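Local coordinates for hypothetical protein (Actinomyces odontolyticus, PDB 4MJG), which is of unknown function, belongs to the DUF4853 family and is probably made as a bacterial lipoprotein, at residues A[15-21]-A[135-141]; A[91-97]-A[108-114]. All blocks are in the same frame, centred on the assembly; numbering follows the deposited sequence.

In the fold
Both interactions belong to the DUF4853 region, and their centres are about 20 Å apart. The hairpin of interaction 2 falls between the two segments of interaction 1 in the chain. Interaction 1 brings the start of helix 18-24 against the loop after strand 127-133, with 113 residues between the two segments. Interaction 2 is local: it pairs strands 92-97 and 107-113, a hairpin at one margin of the eight-stranded antiparallel sheet, where 92-97 is an outermost strand of the chain. The two meet where the Y21 hydroxyl packs near the D113 carboxylate. The N-terminal segment is thus laid against parts of the chain that follow it much later.

Interaction 1 of 2, residues A[15-21]-A[135-141]; sequences RVSIEEY and ACLPTNK. With SO4 (sulfate ion), chain C.
R15 NH1 gives a bond to C136 O, 2.6 Å away and bent to 146° at the hydrogen. The oxygen lies near the guanidinium plane, and the nitrogen meets it on a lone pair in the carbonyl plane. The R15 chain runs extended from CG to NE, which carries the guanidinium this far along the loop. A135 CB lies over one face of the group. A sulfate ion, probably from the crystallisation liquor, accepts through O1 from R15 NH1 and, more straightly, from C136 N at 2.7 Å. R64 also binds this sulfate, and R15 NE donates to V10 O.

The next bond is backbone to backbone: I18 N to P138 O at 3.2 Å. The donor comes nearly straight on to the carbonyl (172°). S17 is the N-cap of helix 18-24, and its OG accepts from E20 N. The loop 135-141, which follows strand 127-133, meets this helix at its N-terminal end. C136 ties the same loop to C55 through a disulfide.

L137 fills the middle. Its CD1 sits 3.4 Å from Y21 CB, obliquely placed to the ring, and also touches I18 CD1. I18 and Y21 each cross L137 at about a right angle. I18 and Y21 also rest on V65 of strand 62-73.

T139 OG1 has two bonds. It donates to E19 OE1, reaching it from above the carboxylate plane at 3.2 Å. It accepts from K141 N, which makes an ST turn. The E19 and K141 side chains cross at about a right angle. E19 OE2 and K141 NZ are 4.2 Å apart, too far for a salt bridge; any attraction is probably weak.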
loop_
_atom_site.group_PDB
_atom_site.type_symbol
_atom_site.label_atom_id
_atom_site.label_comp_id
_atom_site.label_asym_id
_atom_site.label_seq_id
_atom_site.Cartn_x
_atom_site.Cartn_y
_atom_site.Cartn_z
ATOM N N ARG A 15 -17.460 1.662 9.828
ATOM C CA ARG A 15 -16.579 1.461 8.678
ATOM C C ARG A 15 -17.199 0.470 7.696
ATOM O O ARG A 15 -17.979 -0.388 8.090
ATOM C CB ARG A 15 -15.213 0.942 9.137
ATOM C CG ARG A 15 -14.406 1.945 9.944
ATOM C CD ARG A 15 -13.164 1.305 10.546
ATOM N NE ARG A 15 -12.624 2.094 11.655
ATOM C CZ ARG A 15 -11.669 1.681 12.489
ATOM N NH1 ARG A 15 -11.121 0.480 12.356
ATOM N NH2 ARG A 15 -11.262 2.474 13.472
ATOM N N VAL A 16 -16.844 0.586 6.420
ATOM C CA VAL A 16 -17.295 -0.380 5.414
ATOM C C VAL A 16 -16.714 -1.755 5.720
ATOM O O VAL A 16 -15.715 -1.870 6.432
ATOM C CB VAL A 16 -16.906 0.020 3.968
ATOM C CG1 VAL A 16 -17.542 1.347 3.582
ATOM C CG2 VAL A 16 -15.392 0.071 3.778
ATOM N N SER A 17 -17.333 -2.794 5.173
ATOM C CA SER A 17 -16.889 -4.161 5.421
ATOM C C SER A 17 -15.573 -4.434 4.705
ATOM O O SER A 17 -15.250 -3.793 3.703
ATOM C CB SER A 17 -17.940 -5.174 4.963
ATOM O OG SER A 17 -17.930 -5.305 3.553
ATOM N N ILE A 18 -14.823 -5.395 5.232
ATOM C CA ILE A 18 -13.573 -5.844 4.619
ATOM C C ILE A 18 -13.726 -6.112 3.119
ATOM O O ILE A 18 -12.863 -5.733 2.327
ATOM C CB ILE A 18 -13.015 -7.102 5.340
ATOM C CG1 ILE A 18 -11.678 -7.547 4.732
ATOM C CG2 ILE A 18 -14.017 -8.253 5.320
ATOM C CD1 ILE A 18 -10.559 -6.542 4.893
ATOM N N GLU A 19 -14.835 -6.740 2.736
ATOM C CA GLU A 19 -15.083 -7.089 1.339
ATOM C C GLU A 19 -15.331 -5.852 0.479
ATOM O O GLU A 19 -14.880 -5.791 -0.666
ATOM C CB GLU A 19 -16.274 -8.044 1.242
ATOM C CG GLU A 19 -16.030 -9.400 1.895
ATOM C CD GLU A 19 -17.193 -9.850 2.762
ATOM O OE1 GLU A 19 -17.482 -9.170 3.778
ATOM O OE2 GLU A 19 -17.813 -10.885 2.428
ATOM N N GLU A 20 -16.050 -4.877 1.034
ATOM C CA GLU A 20 -16.301 -3.609 0.350
ATOM C C GLU A 20 -15.001 -2.840 0.174
ATOM O O GLU A 20 -14.789 -2.185 -0.852
ATOM C CB GLU A 20 -17.302 -2.766 1.152
ATOM C CG GLU A 20 -17.637 -1.394 0.565
ATOM C CD GLU A 20 -18.567 -1.451 -0.634
ATOM O OE1 GLU A 20 -18.905 -2.557 -1.100
ATOM O OE2 GLU A 20 -18.964 -0.367 -1.117
ATOM N N TYR A 21 -14.137 -2.924 1.182
ATOM C CA TYR A 21 -12.859 -2.223 1.165
ATOM C C TYR A 21 -11.925 -2.818 0.119
ATOM O O TYR A 21 -11.300 -2.091 -0.663
ATOM C CB TYR A 21 -12.208 -2.301 2.537
ATOM C CG TYR A 21 -11.082 -1.321 2.756
ATOM C CD1 TYR A 21 -9.768 -1.651 2.442
ATOM C CD2 TYR A 21 -11.327 -0.074 3.315
ATOM C CE1 TYR A 21 -8.730 -0.756 2.665
ATOM C CE2 TYR A 21 -10.299 0.827 3.545
ATOM C CZ TYR A 21 -9.005 0.486 3.219
ATOM O OH TYR A 21 -7.994 1.387 3.459
ATOM N N ALA A 135 -7.097 -0.035 8.201
ATOM C CA ALA A 135 -7.582 -0.119 9.571
ATOM C C ALA A 135 -8.323 -1.432 9.722
ATOM O O ALA A 135 -8.592 -2.110 8.727
ATOM C CB ALA A 135 -8.513 1.044 9.868
ATOM N N CYS A 136 -8.648 -1.797 10.957
ATOM C CA CYS A 136 -9.420 -3.011 11.214
ATOM C C CYS A 136 -10.853 -2.798 10.732
ATOM O O CYS A 136 -11.459 -1.772 11.026
ATOM C CB CYS A 136 -9.402 -3.364 12.700
ATOM S SG CYS A 136 -9.895 -5.065 13.074
ATOM N N LEU A 137 -11.384 -3.761 9.983
ATOM C CA LEU A 137 -12.696 -3.618 9.356
ATOM C C LEU A 137 -13.671 -4.693 9.828
ATOM O O LEU A 137 -13.283 -5.842 10.018
ATOM C CB LEU A 137 -12.555 -3.683 7.834
ATOM C CG LEU A 137 -11.628 -2.620 7.241
ATOM C CD1 LEU A 137 -11.276 -2.940 5.796
ATOM C CD2 LEU A 137 -12.255 -1.240 7.350
ATOM N N PRO A 138 -14.952 -4.326 10.008
ATOM C CA PRO A 138 -15.954 -5.298 10.424
ATOM C C PRO A 138 -16.398 -6.193 9.275
ATOM O O PRO A 138 -16.073 -5.923 8.120
ATOM C CB PRO A 138 -17.110 -4.418 10.884
ATOM C CG PRO A 138 -17.014 -3.216 10.011
ATOM C CD PRO A 138 -15.546 -2.994 9.785
ATOM N N THR A 139 -17.127 -7.254 9.605
ATOM C CA THR A 139 -17.720 -8.136 8.603
ATOM C C THR A 139 -18.802 -9.018 9.218
ATOM O O THR A 139 -18.773 -9.311 10.412
ATOM C CB THR A 139 -16.664 -9.046 7.940
ATOM O OG1 THR A 139 -17.273 -9.785 6.872
ATOM C CG2 THR A 139 -16.046 -10.010 8.957
ATOM N N ASN A 140 -19.745 -9.444 8.387
ATOM C CA ASN A 140 -20.752 -10.422 8.792
ATOM C C ASN A 140 -20.280 -11.865 8.565
ATOM O O ASN A 140 -21.019 -12.812 8.831
ATOM C CB ASN A 140 -22.072 -10.170 8.052
ATOM C CG ASN A 140 -21.951 -10.351 6.544
ATOM O OD1 ASN A 140 -20.860 -10.558 6.003
ATOM N ND2 ASN A 140 -23.082 -10.261 5.854
ATOM N N LYS A 141 -19.055 -12.021 8.068
ATOM C CA LYS A 141 -18.495 -13.335 7.757
ATOM C C LYS A 141 -17.749 -13.895 8.962
ATOM O O LYS A 141 -17.455 -13.156 9.900
ATOM C CB LYS A 141 -17.542 -13.235 6.560
ATOM C CG LYS A 141 -18.146 -12.614 5.308
ATOM C CD LYS A 141 -19.313 -13.423 4.767
ATOM C CE LYS A 141 -19.823 -12.841 3.460
ATOM N NZ LYS A 141 -21.134 -13.416 3.056
HETATM S S SO4 C . -6.836 -0.336 13.827
HETATM O O1 SO4 C . -8.070 -0.103 13.039
HETATM O O2 SO4 C . -5.631 0.001 13.034
HETATM O O3 SO4 C . -6.866 0.530 15.027
HETATM O O4 SO4 C . -6.790 -1.756 14.242
#

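Interaction 2 of 2, residues A[91-97]-A[108-114]; sequences WAVAVQV and GIQLIDN
W91 lays its indole across L111 and D113. W91 CH2 meets L111 CD2 at 4.1 Å. W91 CE3 meets D113 CB at 3.7 Å. Both partners are oblique to the ring. A92 CB lies over one ring face, toward the rim, and also touches L111 CG. With chi1 at 55°, W91 CG stands between the backbone N and the carbonyl carbon; this turns the indole toward the second strand. V119 of strand 118-123 and V32 also touch the indole. D113 OD1 accepts from Y115 N and G117 N, in the turn that follows.

V93 N donates to I112 O at 2.8 Å, and I112 N donates to A94 O. V93 and A94 thus both face I112, a classic beta bulge in strand 92-97. Beyond it the hairpin is regular. Q96 and Q110 form a hydrogen-bonded antiparallel pair, held by Q96 N to Q110 O and by Q110 N to Q96 O at 2.7 Å.

V95, V97, I109 and L111 share one face of the sheet. V95 and L111 lie side by side, with V95 CG2 3.8 Å from L111 CD1, while V95 CG1 meets I109 CG2. Helix 77-86 packs on this face: F77 touches V97 and I109, and V84 touches L111.

A94, Q96, Q110 and I112 are on the other face. The Q96 amide reaches I112, with Q96 OE1 3.8 Å from I112 CD1. Q110 instead bends at chi2 (82°). Q110 OE1 lies 3.6 Å from Q96 CB, and the two amide planes are 72° apart. Q110 NE2 bonds to E120 OE2 and D98 OD1.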
loop_
_atom_site.group_PDB
_atom_site.type_symbol
_atom_site.label_atom_id
_atom_site.label_comp_id
_atom_site.label_asym_id
_atom_site.label_seq_id
_atom_site.Cartn_x
_atom_site.Cartn_y
_atom_site.Cartn_z
ATOM N N TRP A 91 -8.653 11.412 0.274
ATOM C CA TRP A 91 -8.964 10.516 1.397
ATOM C C TRP A 91 -7.944 10.564 2.548
ATOM O O TRP A 91 -8.206 10.005 3.625
ATOM C CB TRP A 91 -9.136 9.063 0.914
ATOM C CG TRP A 91 -7.972 8.512 0.132
ATOM C CD1 TRP A 91 -7.869 8.420 -1.227
ATOM C CD2 TRP A 91 -6.752 7.972 0.663
ATOM N NE1 TRP A 91 -6.663 7.863 -1.574
ATOM C CE2 TRP A 91 -5.959 7.576 -0.434
ATOM C CE3 TRP A 91 -6.252 7.787 1.958
ATOM C CZ2 TRP A 91 -4.693 7.012 -0.276
ATOM C CZ3 TRP A 91 -4.994 7.222 2.114
ATOM C CH2 TRP A 91 -4.228 6.841 1.000
ATOM N N ALA A 92 -6.797 11.213 2.321
ATOM C CA ALA A 92 -5.723 11.286 3.315
ATOM C C ALA A 92 -5.917 12.456 4.274
ATOM O O ALA A 92 -5.719 13.609 3.894
ATOM C CB ALA A 92 -4.371 11.402 2.624
ATOM N N VAL A 93 -6.289 12.153 5.517
ATOM C CA VAL A 93 -6.523 13.194 6.528
ATOM C C VAL A 93 -5.226 13.790 7.101
ATOM O O VAL A 93 -5.252 14.879 7.668
ATOM C CB VAL A 93 -7.419 12.701 7.698
ATOM C CG1 VAL A 93 -8.763 12.203 7.175
ATOM C CG2 VAL A 93 -6.733 11.619 8.528
ATOM N N ALA A 94 -4.105 13.076 6.971
ATOM C CA ALA A 94 -2.822 13.544 7.517
ATOM C C ALA A 94 -1.617 12.890 6.839
ATOM O O ALA A 94 -1.705 11.765 6.350
ATOM C CB ALA A 94 -2.770 13.295 9.018
ATOM N N VAL A 95 -0.497 13.610 6.824
ATOM C CA VAL A 95 0.767 13.106 6.292
ATOM C C VAL A 95 1.787 13.088 7.423
ATOM O O VAL A 95 2.210 14.143 7.903
ATOM C CB VAL A 95 1.305 13.998 5.152
ATOM C CG1 VAL A 95 2.601 13.430 4.589
ATOM C CG2 VAL A 95 0.260 14.154 4.056
ATOM N N GLN A 96 2.185 11.891 7.845
ATOM C CA GLN A 96 3.163 11.742 8.921
ATOM C C GLN A 96 4.535 11.391 8.359
ATOM O O GLN A 96 4.655 10.525 7.497
ATOM C CB GLN A 96 2.712 10.668 9.899
ATOM C CG GLN A 96 1.479 11.055 10.694
ATOM C CD GLN A 96 1.067 9.979 11.677
ATOM O OE1 GLN A 96 1.484 8.825 11.564
ATOM N NE2 GLN A 96 0.243 10.351 12.650
ATOM N N VAL A 97 5.559 12.078 8.856
ATOM C CA VAL A 97 6.932 11.900 8.397
ATOM C C VAL A 97 7.786 11.423 9.574
ATOM O O VAL A 97 7.824 12.076 10.619
ATOM C CB VAL A 97 7.494 13.225 7.836
ATOM C CG1 VAL A 97 8.889 13.022 7.261
ATOM C CG2 VAL A 97 6.556 13.800 6.778
ATOM N N GLY A 108 10.355 6.349 6.874
ATOM C CA GLY A 108 8.996 6.231 6.376
ATOM C C GLY A 108 8.223 7.533 6.308
ATOM O O GLY A 108 8.430 8.438 7.119
ATOM N N ILE A 109 7.340 7.623 5.316
ATOM C CA ILE A 109 6.293 8.637 5.286
ATOM C C ILE A 109 4.968 7.886 5.232
ATOM O O ILE A 109 4.795 6.977 4.414
ATOM C CB ILE A 109 6.405 9.567 4.068
ATOM C CG1 ILE A 109 7.750 10.296 4.086
ATOM C CG2 ILE A 109 5.262 10.581 4.060
ATOM C CD1 ILE A 109 8.057 11.038 2.807
ATOM N N GLN A 110 4.044 8.265 6.110
ATOM C CA GLN A 110 2.758 7.603 6.201
ATOM C C GLN A 110 1.653 8.525 5.720
ATOM O O GLN A 110 1.694 9.735 5.953
ATOM C CB GLN A 110 2.473 7.191 7.645
ATOM C CG GLN A 110 3.434 6.161 8.210
ATOM C CD GLN A 110 4.721 6.777 8.700
ATOM O OE1 GLN A 110 4.704 7.701 9.525
ATOM N NE2 GLN A 110 5.851 6.268 8.203
ATOM N N LEU A 111 0.659 7.932 5.069
ATOM C CA LEU A 111 -0.535 8.632 4.623
ATOM C C LEU A 111 -1.706 8.032 5.392
ATOM O O LEU A 111 -2.026 6.856 5.209
ATOM C CB LEU A 111 -0.707 8.427 3.119
ATOM C CG LEU A 111 -0.892 9.661 2.243
ATOM C CD1 LEU A 111 0.216 10.676 2.471
ATOM C CD2 LEU A 111 -0.933 9.235 0.785
ATOM N N ILE A 112 -2.312 8.819 6.280
ATOM C CA ILE A 112 -3.341 8.308 7.190
ATOM C C ILE A 112 -4.735 8.591 6.644
ATOM O O ILE A 112 -5.066 9.740 6.355
ATOM C CB ILE A 112 -3.221 8.935 8.603
ATOM C CG1 ILE A 112 -1.781 8.851 9.135
ATOM C CG2 ILE A 112 -4.178 8.260 9.578
ATOM C CD1 ILE A 112 -1.230 7.443 9.253
ATOM N N ASP A 113 -5.549 7.544 6.515
ATOM C CA ASP A 113 -6.938 7.696 6.056
ATOM C C ASP A 113 -7.880 7.933 7.235
ATOM O O ASP A 113 -7.494 7.789 8.400
ATOM C CB ASP A 113 -7.398 6.486 5.220
ATOM C CG ASP A 113 -7.381 5.171 6.001
ATOM O OD1 ASP A 113 -7.810 5.157 7.173
ATOM O OD2 ASP A 113 -6.947 4.139 5.434
ATOM N N ASN A 114 -9.120 8.292 6.920
ATOM C CA ASN A 114 -10.117 8.644 7.943
ATOM C C ASN A 114 -10.546 7.476 8.841
ATOM O O ASN A 114 -11.232 7.686 9.842
ATOM C CB ASN A 114 -11.347 9.330 7.316
ATOM C CG ASN A 114 -11.725 8.751 5.960
ATOM O OD1 ASN A 114 -10.856 8.458 5.129
ATOM N ND2 ASN A 114 -13.024 8.601 5.722
#